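PDB 1HJQ: beta-1,4-galactanase from Humicola insolens, which hydrolyses beta-1,4-galactosidic linkages in type I arabinogalactans as a family 53 glycoside hydrolase of clan GH-A. Local coordinates for residues G163-R168 / P173-H178; T193-L196 / P200-M203; A261-V266 / T274-S279. All coordinates share one frame; numbering follows the deposited sequence.

Contact 1: residues G163-R168 / P173-H178; sequences GVKDSR and PKIMVH
With CG1 opposite its backbone N (chi1 -180°), Val164 turns that methyl to Pro173, just before strand 174-179, and to Ile175 on it. Ile175 swings CG1 away from its carbonyl carbon and keeps the chain extended at chi2 (169°), which carries CD1 out toward the helix. CG1 of Val164 lies 3.7 Å from CG of Pro173 and 4.1 Å from CG1 of Ile175. One valine methyl therefore touches CG and CD of the proline ring and also CG1 of Ile175. The CB of Val164 completes this side, 4.2 Å from CD1 of Ile175.

The tip of Ile175 is met by Lys165. The lysine chain is straight up to CE and bends only at its last torsion (chi4 -60°). It crosses the isoleucine at about a right angle. CD1 of Ile175 lies 4.0 Å from CG of Lys165 and 3.9 Å from both its CE and its NZ. The contact is van der Waals, not polar.

Just beyond the helix, Ser167 turns back on the same valine. Its OG donates to O of Val164 at 2.8 Å, and its backbone N donates to the same oxygen at 3.2 Å. Two donors therefore share this carbonyl where the chain leaves the helix.

The arrangement belongs to a beta-alpha-beta crossover of the TIM barrel. Helix 150-165 runs outside the barrel and returns the chain to strand 174-179. Further along that strand, NE2 of His178 is hydrogen-bonded to OE2 of Glu245. The strand lies between strands 129-132 and 208-212. Pro173 touches Val130 and Ile175 touches Ile132, both on strand 129-132, while Val164 packs on Thr113 of helix 102-123.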
ATOM      1  N   GLY A 163     -10.517 -16.127  -2.419  1.00 20.58           N
ATOM      2  CA  GLY A 163      -9.709 -16.799  -1.426  1.00 20.88           C
ATOM      3  C   GLY A 163      -9.978 -16.043  -0.135  1.00 21.24           C
ATOM      4  O   GLY A 163      -9.969 -16.604   0.963  1.00 21.55           O
ATOM      5  N   VAL A 164     -10.235 -14.747  -0.279  1.00 20.76           N
ATOM      6  CA  VAL A 164     -10.525 -13.893   0.863  1.00 19.57           C
ATOM      7  C   VAL A 164     -11.957 -14.146   1.307  1.00 19.50           C
ATOM      8  O   VAL A 164     -12.232 -14.347   2.486  1.00 19.20           O
ATOM      9  CB  VAL A 164     -10.387 -12.398   0.496  1.00 19.13           C
ATOM     10  CG1 VAL A 164     -10.687 -11.532   1.713  1.00 18.59           C
ATOM     11  CG2 VAL A 164      -8.992 -12.119  -0.037  1.00 18.19           C
ATOM     12  N   LYS A 165     -12.871 -14.147   0.351  1.00 19.52           N
ATOM     13  CA  LYS A 165     -14.264 -14.351   0.678  1.00 20.82           C
ATOM     14  C   LYS A 165     -14.551 -15.677   1.366  1.00 21.71           C
ATOM     15  O   LYS A 165     -15.347 -15.718   2.299  1.00 22.49           O
ATOM     16  CB  LYS A 165     -15.122 -14.201  -0.574  1.00 20.25           C
ATOM     17  CG  LYS A 165     -15.118 -12.787  -1.143  1.00 19.25           C
ATOM     18  CD  LYS A 165     -15.991 -12.687  -2.398  1.00 19.14           C
ATOM     19  CE  LYS A 165     -16.001 -11.274  -2.950  1.00 18.65           C
ATOM     20  NZ  LYS A 165     -16.539 -10.314  -1.940  1.00 19.20           N
ATOM     21  N   ASP A 166     -13.899 -16.751   0.929  1.00 22.28           N
ATOM     22  CA  ASP A 166     -14.121 -18.066   1.532  1.00 22.92           C
ATOM     23  C   ASP A 166     -13.323 -18.352   2.809  1.00 23.37           C
ATOM     24  O   ASP A 166     -13.377 -19.465   3.324  1.00 23.81           O
ATOM     25  CB  ASP A 166     -13.805 -19.186   0.534  1.00 23.45           C
ATOM     26  CG  ASP A 166     -14.761 -19.226  -0.638  1.00 24.11           C
ATOM     27  OD1 ASP A 166     -15.889 -18.706  -0.518  1.00 24.61           O
ATOM     28  OD2 ASP A 166     -14.383 -19.802  -1.681  1.00 24.72           O
ATOM     29  N   SER A 167     -12.583 -17.378   3.325  1.00 23.60           N
ATOM     30  CA  SER A 167     -11.789 -17.614   4.529  1.00 23.53           C
ATOM     31  C   SER A 167     -12.611 -17.489   5.811  1.00 24.05           C
ATOM     32  O   SER A 167     -13.764 -17.072   5.783  1.00 23.74           O
ATOM     33  CB  SER A 167     -10.621 -16.633   4.590  1.00 23.50           C
ATOM     34  OG  SER A 167     -11.081 -15.317   4.845  1.00 24.07           O
ATOM     35  N   ARG A 168     -12.004 -17.861   6.933  1.00 24.69           N
ATOM     36  CA  ARG A 168     -12.656 -17.781   8.236  1.00 24.67           C
ATOM     37  C   ARG A 168     -12.698 -16.340   8.741  1.00 25.54           C
ATOM     38  O   ARG A 168     -13.223 -16.071   9.820  1.00 26.61           O
ATOM     39  CB  ARG A 168     -11.905 -18.627   9.267  1.00 23.98           C
ATOM     40  CG  ARG A 168     -12.605 -19.906   9.694  1.00 23.04           C
ATOM     41  CD  ARG A 168     -11.956 -21.116   9.065  1.00 22.54           C
ATOM     42  NE  ARG A 168     -10.566 -21.289   9.486  1.00 19.80           N
ATOM     43  CZ  ARG A 168      -9.730 -22.140   8.906  1.00 19.67           C
ATOM     44  NH1 ARG A 168     -10.151 -22.887   7.894  1.00 19.05           N
ATOM     45  NH2 ARG A 168      -8.476 -22.238   9.320  1.00 20.06           N
ATOM     46  N   PRO A 173     -12.540  -8.522   5.277  1.00 22.07           N
ATOM     47  CA  PRO A 173     -11.876  -7.256   4.975  1.00 21.17           C
ATOM     48  C   PRO A 173     -12.316  -6.735   3.617  1.00 20.40           C
ATOM     49  O   PRO A 173     -12.796  -7.491   2.782  1.00 20.29           O
ATOM     50  CB  PRO A 173     -10.403  -7.642   4.972  1.00 21.15           C
ATOM     51  CG  PRO A 173     -10.446  -9.016   4.402  1.00 21.47           C
ATOM     52  CD  PRO A 173     -11.581  -9.636   5.188  1.00 22.25           C
ATOM     53  N   LYS A 174     -12.157  -5.436   3.411  1.00 19.73           N
ATOM     54  CA  LYS A 174     -12.507  -4.832   2.143  1.00 18.94           C
ATOM     55  C   LYS A 174     -11.438  -5.281   1.165  1.00 18.57           C
ATOM     56  O   LYS A 174     -10.246  -5.203   1.452  1.00 19.22           O
ATOM     57  CB  LYS A 174     -12.509  -3.311   2.269  1.00 19.04           C
ATOM     58  CG  LYS A 174     -13.502  -2.815   3.296  1.00 19.69           C
ATOM     59  CD  LYS A 174     -13.613  -1.307   3.316  1.00 20.41           C
ATOM     60  CE  LYS A 174     -14.736  -0.876   4.241  1.00 19.27           C
ATOM     61  NZ  LYS A 174     -15.047   0.566   4.079  1.00 20.59           N
ATOM     62  N   ILE A 175     -11.864  -5.776   0.016  1.00 17.92           N
ATOM     63  CA  ILE A 175     -10.920  -6.242  -0.981  1.00 17.26           C
ATOM     64  C   ILE A 175     -10.537  -5.068  -1.866  1.00 16.62           C
ATOM     65  O   ILE A 175     -11.400  -4.371  -2.396  1.00 16.67           O
ATOM     66  CB  ILE A 175     -11.532  -7.381  -1.803  1.00 16.77           C
ATOM     67  CG1 ILE A 175     -11.927  -8.519  -0.852  1.00 15.81           C
ATOM     68  CG2 ILE A 175     -10.533  -7.860  -2.846  1.00 15.74           C
ATOM     69  CD1 ILE A 175     -12.774  -9.612  -1.484  1.00 17.36           C
ATOM     70  N   MET A 176      -9.234  -4.857  -2.012  1.00 15.62           N
ATOM     71  CA  MET A 176      -8.719  -3.742  -2.788  1.00 15.24           C
ATOM     72  C   MET A 176      -7.838  -4.129  -3.975  1.00 15.07           C
ATOM     73  O   MET A 176      -7.090  -5.101  -3.920  1.00 15.08           O
ATOM     74  CB  MET A 176      -7.916  -2.812  -1.864  1.00 14.41           C
ATOM     75  CG  MET A 176      -7.165  -1.706  -2.586  1.00 14.05           C
ATOM     76  SD  MET A 176      -5.868  -0.973  -1.586  1.00 15.61           S
ATOM     77  CE  MET A 176      -6.846  -0.054  -0.370  1.00 14.97           C
ATOM     78  N   VAL A 177      -7.952  -3.356  -5.051  1.00 15.49           N
ATOM     79  CA  VAL A 177      -7.132  -3.544  -6.242  1.00 14.78           C
ATOM     80  C   VAL A 177      -6.231  -2.316  -6.227  1.00 14.81           C
ATOM     81  O   VAL A 177      -6.708  -1.181  -6.171  1.00 14.46           O
ATOM     82  CB  VAL A 177      -7.976  -3.590  -7.536  1.00 14.47           C
ATOM     83  CG1 VAL A 177      -7.057  -3.513  -8.760  1.00 13.21           C
ATOM     84  CG2 VAL A 177      -8.779  -4.889  -7.575  1.00 13.04           C
ATOM     85  N   HIS A 178      -4.927  -2.563  -6.247  1.00 15.17           N
ATOM     86  CA  HIS A 178      -3.925  -1.511  -6.167  1.00 15.26           C
ATOM     87  C   HIS A 178      -3.156  -1.275  -7.461  1.00 15.63           C
ATOM     88  O   HIS A 178      -2.513  -2.181  -7.996  1.00 15.49           O
ATOM     89  CB  HIS A 178      -2.964  -1.853  -5.016  1.00 15.27           C
ATOM     90  CG  HIS A 178      -1.806  -0.915  -4.879  1.00 15.74           C
ATOM     91  ND1 HIS A 178      -1.817   0.366  -5.385  1.00 15.95           N
ATOM     92  CD2 HIS A 178      -0.608  -1.069  -4.265  1.00 15.83           C
ATOM     93  CE1 HIS A 178      -0.674   0.962  -5.093  1.00 15.28           C
ATOM     94  NE2 HIS A 178       0.076   0.113  -4.414  1.00 16.08           N
TER

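Contact 2: residues T193-L196 / P200-M203; sequences TNVL and PFEM
Leu196 meets Phe201 and Met203 in the alpha-to-beta connection of the TIM barrel that follows helix 185-198 and leads to strand 208-212. From CB the leucine chain runs to CG, which is turned away from the carbonyl carbon (chi1 -61°). The two methyls then divide the work. CD2 lies 3.7 Å from the ring atom CD2 of Phe201 and equally near the O of that residue. CD1 lies 3.4 Å from SD of Met203. The methionine chain is bent at both chi2 and chi3 and crosses the leucine at about a right angle.

Val195 adds a second apolar contact to the same ring. Its CG1 is 3.8 Å from CD2 of Phe201. The ring also touches Ala154 and Leu157 of helix 150-165, and its plane lies at about 20° to that of Phe206. Trp237 of helix 223-237 touches both Leu196 and Met203.

A water bridges the two backbones. It donates to O of Val195 and to O of Phe201, each at 2.6 Å, and accepts a weak bond from N of Phe201 at 2.9 Å.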
ATOM      1  N   THR A 193     -11.265  -0.832 -17.073  1.00 18.79           N
ATOM      2  CA  THR A 193     -12.165  -1.087 -18.182  1.00 19.46           C
ATOM      3  C   THR A 193     -11.856  -2.459 -18.779  1.00 19.44           C
ATOM      4  O   THR A 193     -12.727  -3.328 -18.876  1.00 19.62           O
ATOM      5  CB  THR A 193     -12.012  -0.015 -19.280  1.00 20.59           C
ATOM      6  OG1 THR A 193     -12.524   1.234 -18.796  1.00 21.14           O
ATOM      7  CG2 THR A 193     -12.767  -0.431 -20.554  1.00 18.55           C
ATOM      8  N   ASN A 194     -10.605  -2.649 -19.173  1.00 18.71           N
ATOM      9  CA  ASN A 194     -10.200  -3.912 -19.758  1.00 18.91           C
ATOM     10  C   ASN A 194     -10.384  -5.108 -18.829  1.00 19.24           C
ATOM     11  O   ASN A 194     -10.825  -6.166 -19.272  1.00 21.10           O
ATOM     12  CB  ASN A 194      -8.753  -3.826 -20.224  1.00 18.07           C
ATOM     13  CG  ASN A 194      -8.608  -3.046 -21.511  1.00 17.68           C
ATOM     14  OD1 ASN A 194      -9.111  -3.460 -22.557  1.00 18.17           O
ATOM     15  ND2 ASN A 194      -7.922  -1.913 -21.447  1.00 17.38           N
ATOM     16  N   VAL A 195     -10.057  -4.950 -17.551  1.00 18.20           N
ATOM     17  CA  VAL A 195     -10.207  -6.046 -16.609  1.00 18.01           C
ATOM     18  C   VAL A 195     -11.677  -6.369 -16.320  1.00 18.73           C
ATOM     19  O   VAL A 195     -12.085  -7.537 -16.326  1.00 18.46           O
ATOM     20  CB  VAL A 195      -9.498  -5.735 -15.266  1.00 18.06           C
ATOM     21  CG1 VAL A 195      -9.764  -6.841 -14.270  1.00 17.28           C
ATOM     22  CG2 VAL A 195      -8.011  -5.586 -15.481  1.00 17.24           C
ATOM     23  N   LEU A 196     -12.476  -5.339 -16.068  1.00 18.69           N
ATOM     24  CA  LEU A 196     -13.884  -5.551 -15.759  1.00 19.60           C
ATOM     25  C   LEU A 196     -14.770  -5.958 -16.940  1.00 19.75           C
ATOM     26  O   LEU A 196     -15.896  -6.417 -16.735  1.00 19.23           O
ATOM     27  CB  LEU A 196     -14.462  -4.306 -15.086  1.00 19.94           C
ATOM     28  CG  LEU A 196     -13.801  -3.923 -13.759  1.00 20.73           C
ATOM     29  CD1 LEU A 196     -14.487  -2.680 -13.202  1.00 20.07           C
ATOM     30  CD2 LEU A 196     -13.897  -5.083 -12.767  1.00 19.80           C
ATOM     31  N   PRO A 200     -14.871 -12.615 -15.744  1.00 16.23           N
ATOM     32  CA  PRO A 200     -14.483 -13.352 -14.539  1.00 15.81           C
ATOM     33  C   PRO A 200     -14.375 -12.494 -13.275  1.00 16.79           C
ATOM     34  O   PRO A 200     -14.843 -12.898 -12.207  1.00 15.83           O
ATOM     35  CB  PRO A 200     -13.152 -13.971 -14.943  1.00 16.94           C
ATOM     36  CG  PRO A 200     -13.331 -14.199 -16.411  1.00 15.81           C
ATOM     37  CD  PRO A 200     -13.928 -12.890 -16.842  1.00 15.77           C
ATOM     38  N   PHE A 201     -13.756 -11.319 -13.384  1.00 17.55           N
ATOM     39  CA  PHE A 201     -13.628 -10.431 -12.229  1.00 18.80           C
ATOM     40  C   PHE A 201     -14.840  -9.515 -12.206  1.00 20.21           C
ATOM     41  O   PHE A 201     -14.948  -8.595 -13.013  1.00 20.72           O
ATOM     42  CB  PHE A 201     -12.353  -9.598 -12.327  1.00 18.28           C
ATOM     43  CG  PHE A 201     -11.996  -8.888 -11.053  1.00 16.92           C
ATOM     44  CD1 PHE A 201     -11.947  -9.581  -9.850  1.00 16.28           C
ATOM     45  CD2 PHE A 201     -11.664  -7.540 -11.063  1.00 17.22           C
ATOM     46  CE1 PHE A 201     -11.568  -8.947  -8.680  1.00 16.93           C
ATOM     47  CE2 PHE A 201     -11.280  -6.890  -9.891  1.00 17.36           C
ATOM     48  CZ  PHE A 201     -11.231  -7.596  -8.698  1.00 16.91           C
ATOM     49  N   GLU A 202     -15.745  -9.768 -11.270  1.00 21.77           N
ATOM     50  CA  GLU A 202     -16.976  -9.004 -11.174  1.00 23.48           C
ATOM     51  C   GLU A 202     -16.926  -7.795 -10.263  1.00 23.78           C
ATOM     52  O   GLU A 202     -16.072  -7.689  -9.387  1.00 24.42           O
ATOM     53  CB  GLU A 202     -18.106  -9.915 -10.715  1.00 26.12           C
ATOM     54  CG  GLU A 202     -18.150 -11.247 -11.437  1.00 30.59           C
ATOM     55  CD  GLU A 202     -19.419 -12.020 -11.136  1.00 32.81           C
ATOM     56  OE1 GLU A 202     -20.509 -11.531 -11.514  1.00 34.74           O
ATOM     57  OE2 GLU A 202     -19.327 -13.105 -10.524  1.00 33.54           O
ATOM     58  N   MET A 203     -17.874  -6.891 -10.472  1.00 24.01           N
ATOM     59  CA  MET A 203     -17.965  -5.685  -9.673  1.00 24.29           C
ATOM     60  C   MET A 203     -18.134  -6.002  -8.193  1.00 23.67           C
ATOM     61  O   MET A 203     -17.665  -5.253  -7.339  1.00 23.84           O
ATOM     62  CB  MET A 203     -19.132  -4.826 -10.152  1.00 25.36           C
ATOM     63  CG  MET A 203     -18.924  -4.236 -11.526  1.00 28.41           C
ATOM     64  SD  MET A 203     -17.400  -3.284 -11.606  1.00 30.93           S
ATOM     65  CE  MET A 203     -17.853  -1.900 -10.553  1.00 30.19           C
TER
HETATM   66  O   HOH W   1     -13.856  -9.199 -15.308  1.00 19.59           O

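Contact 3: residues A261-V266 / T274-S279; sequences ADVRNV and TQYIQS
Val263 and Tyr276 make the apolar part. CG1 of Val263 reaches the edge of the tyrosine ring, in its plane, 4.0 Å from CD1 and 4.1 Å from CE1. Val266 and Gln275 come from opposite directions. CG2 of the valine meets the amide end of the glutamine, 4.0 Å from its CD. Gln275 reaches this far because its chain is extended beyond CG.

The contact joins a beta-to-alpha loop of the TIM barrel to helix 270-286, which follows it. The loop comes after strand 240-245, which ends at Glu245, the probable nucleophile, on the barrel end where the active site of this fold lies. The side chain of Tyr276 is about 10 Å from that of Glu245, and its ring stacks on Trp248.

Polar approach across the contact is loose. OD1 of Asn265 is 3.8 Å from NE2 of Gln275, with the amide planes 36° apart.

Hydrogen bonds hold each side separately. A type I turn is closed by N of Val266 on O of Val263 at 2.9 Å. ND2 of Asn265 donates to O of Asp262 at 3.1 Å, from above the carbonyl plane. On the helix, N and OG of Ser279 reach O of Gln275 from opposite faces of its plane.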
ATOM      1  N   ALA A 261       4.331  21.172 -10.462  1.00 22.82           N
ATOM      2  CA  ALA A 261       4.285  22.617 -10.255  1.00 23.27           C
ATOM      3  C   ALA A 261       3.499  23.056  -9.022  1.00 23.44           C
ATOM      4  O   ALA A 261       3.816  24.082  -8.416  1.00 24.20           O
ATOM      5  CB  ALA A 261       3.713  23.293 -11.491  1.00 22.65           C
ATOM      6  N   ASP A 262       2.481  22.289  -8.647  1.00 23.48           N
ATOM      7  CA  ASP A 262       1.673  22.646  -7.490  1.00 24.55           C
ATOM      8  C   ASP A 262       2.357  22.462  -6.142  1.00 25.11           C
ATOM      9  O   ASP A 262       1.867  22.966  -5.135  1.00 25.77           O
ATOM     10  CB  ASP A 262       0.349  21.876  -7.487  1.00 24.95           C
ATOM     11  CG  ASP A 262       0.534  20.368  -7.612  1.00 26.71           C
ATOM     12  OD1 ASP A 262       1.598  19.845  -7.209  1.00 27.07           O
ATOM     13  OD2 ASP A 262      -0.406  19.702  -8.101  1.00 27.65           O
ATOM     14  N   VAL A 263       3.477  21.744  -6.109  1.00 25.90           N
ATOM     15  CA  VAL A 263       4.176  21.523  -4.846  1.00 27.16           C
ATOM     16  C   VAL A 263       5.620  22.015  -4.828  1.00 28.42           C
ATOM     17  O   VAL A 263       6.340  21.787  -3.861  1.00 28.24           O
ATOM     18  CB  VAL A 263       4.164  20.026  -4.443  1.00 26.82           C
ATOM     19  CG1 VAL A 263       2.732  19.544  -4.267  1.00 25.62           C
ATOM     20  CG2 VAL A 263       4.891  19.195  -5.479  1.00 26.08           C
ATOM     21  N   ARG A 264       6.032  22.702  -5.890  1.00 30.33           N
ATOM     22  CA  ARG A 264       7.393  23.222  -5.990  1.00 32.39           C
ATOM     23  C   ARG A 264       7.665  24.325  -4.972  1.00 32.71           C
ATOM     24  O   ARG A 264       8.771  24.856  -4.897  1.00 33.46           O
ATOM     25  CB  ARG A 264       7.646  23.740  -7.406  1.00 33.64           C
ATOM     26  CG  ARG A 264       7.529  22.647  -8.453  1.00 36.24           C
ATOM     27  CD  ARG A 264       7.673  23.169  -9.875  1.00 38.00           C
ATOM     28  NE  ARG A 264       7.454  22.098 -10.846  1.00 39.40           N
ATOM     29  CZ  ARG A 264       7.455  22.261 -12.165  1.00 39.15           C
ATOM     30  NH1 ARG A 264       7.665  23.463 -12.686  1.00 39.73           N
ATOM     31  NH2 ARG A 264       7.241  21.220 -12.962  1.00 38.10           N
ATOM     32  N   ASN A 265       6.649  24.661  -4.189  1.00 32.83           N
ATOM     33  CA  ASN A 265       6.762  25.693  -3.163  1.00 32.63           C
ATOM     34  C   ASN A 265       6.922  25.030  -1.806  1.00 31.15           C
ATOM     35  O   ASN A 265       7.355  25.661  -0.846  1.00 31.99           O
ATOM     36  CB  ASN A 265       5.500  26.549  -3.156  1.00 34.76           C
ATOM     37  CG  ASN A 265       4.231  25.707  -3.137  1.00 36.51           C
ATOM     38  OD1 ASN A 265       3.538  25.613  -2.114  1.00 37.70           O
ATOM     39  ND2 ASN A 265       3.929  25.074  -4.271  1.00 36.13           N
ATOM     40  N   VAL A 266       6.557  23.753  -1.739  1.00 29.20           N
ATOM     41  CA  VAL A 266       6.645  22.979  -0.510  1.00 26.45           C
ATOM     42  C   VAL A 266       8.102  22.614  -0.254  1.00 24.80           C
ATOM     43  O   VAL A 266       8.766  22.027  -1.105  1.00 24.65           O
ATOM     44  CB  VAL A 266       5.792  21.698  -0.602  1.00 26.77           C
ATOM     45  CG1 VAL A 266       5.883  20.910   0.702  1.00 26.14           C
ATOM     46  CG2 VAL A 266       4.340  22.066  -0.912  1.00 24.95           C
ATOM     47  N   THR A 274       4.394  17.620   6.340  1.00 19.60           N
ATOM     48  CA  THR A 274       3.091  17.868   6.942  1.00 20.00           C
ATOM     49  C   THR A 274       2.179  18.487   5.901  1.00 20.23           C
ATOM     50  O   THR A 274       1.084  17.998   5.631  1.00 19.28           O
ATOM     51  CB  THR A 274       3.216  18.832   8.143  1.00 21.09           C
ATOM     52  OG1 THR A 274       4.151  18.292   9.086  1.00 22.59           O
ATOM     53  CG2 THR A 274       1.868  19.014   8.837  1.00 21.03           C
ATOM     54  N   GLN A 275       2.666  19.567   5.309  1.00 21.26           N
ATOM     55  CA  GLN A 275       1.945  20.303   4.284  1.00 22.06           C
ATOM     56  C   GLN A 275       1.508  19.378   3.145  1.00 22.43           C
ATOM     57  O   GLN A 275       0.339  19.370   2.755  1.00 22.14           O
ATOM     58  CB  GLN A 275       2.861  21.400   3.750  1.00 23.31           C
ATOM     59  CG  GLN A 275       2.192  22.509   2.981  1.00 25.90           C
ATOM     60  CD  GLN A 275       3.191  23.584   2.593  1.00 29.02           C
ATOM     61  OE1 GLN A 275       4.029  23.995   3.410  1.00 29.80           O
ATOM     62  NE2 GLN A 275       3.111  24.050   1.349  1.00 30.60           N
ATOM     63  N   TYR A 276       2.449  18.593   2.620  1.00 21.72           N
ATOM     64  CA  TYR A 276       2.153  17.687   1.517  1.00 21.56           C
ATOM     65  C   TYR A 276       1.178  16.576   1.893  1.00 21.66           C
ATOM     66  O   TYR A 276       0.204  16.330   1.184  1.00 21.37           O
ATOM     67  CB  TYR A 276       3.440  17.053   0.975  1.00 20.51           C
ATOM     68  CG  TYR A 276       3.216  16.148  -0.222  1.00 19.79           C
ATOM     69  CD1 TYR A 276       3.077  16.673  -1.513  1.00 19.79           C
ATOM     70  CD2 TYR A 276       3.143  14.767  -0.064  1.00 19.74           C
ATOM     71  CE1 TYR A 276       2.878  15.835  -2.619  1.00 19.22           C
ATOM     72  CE2 TYR A 276       2.940  13.924  -1.152  1.00 19.66           C
ATOM     73  CZ  TYR A 276       2.812  14.458  -2.426  1.00 20.53           C
ATOM     74  OH  TYR A 276       2.641  13.601  -3.494  1.00 20.52           O
ATOM     75  N   ILE A 277       1.452  15.896   2.999  1.00 21.93           N
ATOM     76  CA  ILE A 277       0.593  14.808   3.438  1.00 22.35           C
ATOM     77  C   ILE A 277      -0.814  15.318   3.683  1.00 22.74           C
ATOM     78  O   ILE A 277      -1.789  14.628   3.407  1.00 22.77           O
ATOM     79  CB  ILE A 277       1.136  14.152   4.726  1.00 22.57           C
ATOM     80  CG1 ILE A 277       2.498  13.517   4.438  1.00 21.31           C
ATOM     81  CG2 ILE A 277       0.151  13.099   5.236  1.00 21.90           C
ATOM     82  CD1 ILE A 277       3.196  12.979   5.663  1.00 22.39           C
ATOM     83  N   GLN A 278      -0.916  16.539   4.185  1.00 23.57           N
ATOM     84  CA  GLN A 278      -2.216  17.124   4.461  1.00 24.29           C
ATOM     85  C   GLN A 278      -2.946  17.500   3.172  1.00 23.26           C
ATOM     86  O   GLN A 278      -4.156  17.314   3.068  1.00 23.30           O
ATOM     87  CB  GLN A 278      -2.054  18.342   5.376  1.00 26.16           C
ATOM     88  CG  GLN A 278      -3.358  18.967   5.852  1.00 29.60           C
ATOM     89  CD  GLN A 278      -3.306  19.389   7.314  1.00 32.26           C
ATOM     90  OE1 GLN A 278      -2.324  19.997   7.771  1.00 33.25           O
ATOM     91  NE2 GLN A 278      -4.369  19.074   8.059  1.00 32.63           N
ATOM     92  N   SER A 279      -2.213  18.020   2.191  1.00 22.25           N
ATOM     93  CA  SER A 279      -2.809  18.392   0.909  1.00 21.66           C
ATOM     94  C   SER A 279      -3.377  17.156   0.219  1.00 21.87           C
ATOM     95  O   SER A 279      -4.481  17.187  -0.332  1.00 22.12           O
ATOM     96  CB  SER A 279      -1.768  19.017  -0.013  1.00 21.09           C
ATOM     97  OG  SER A 279      -1.230  20.195   0.543  1.00 22.46           O
TER

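How the contacts relate
The three contacts come in series along the chain, and all belong to one eight-stranded TIM barrel. Contacts 1 and 2 are neighbours, with centres about 16 Å apart. Strand 174-179 of contact 1 runs on toward helix 185-198 of contact 2. They touch directly, CG2 of Val177 packing on CZ of Phe201 at 3.8 Å. The centre of contact 3 lies about 34 Å from that of contact 1, across the chain's centre, and about 35 Å from that of contact 2. Contacts 1 and 2 are alpha-to-beta returns away from the catalytic glutamates, though strand 174-179 carries His178, bonded to Glu245. Contact 3 lies on the beta-to-alpha side, after the strand carrying this probable nucleophile.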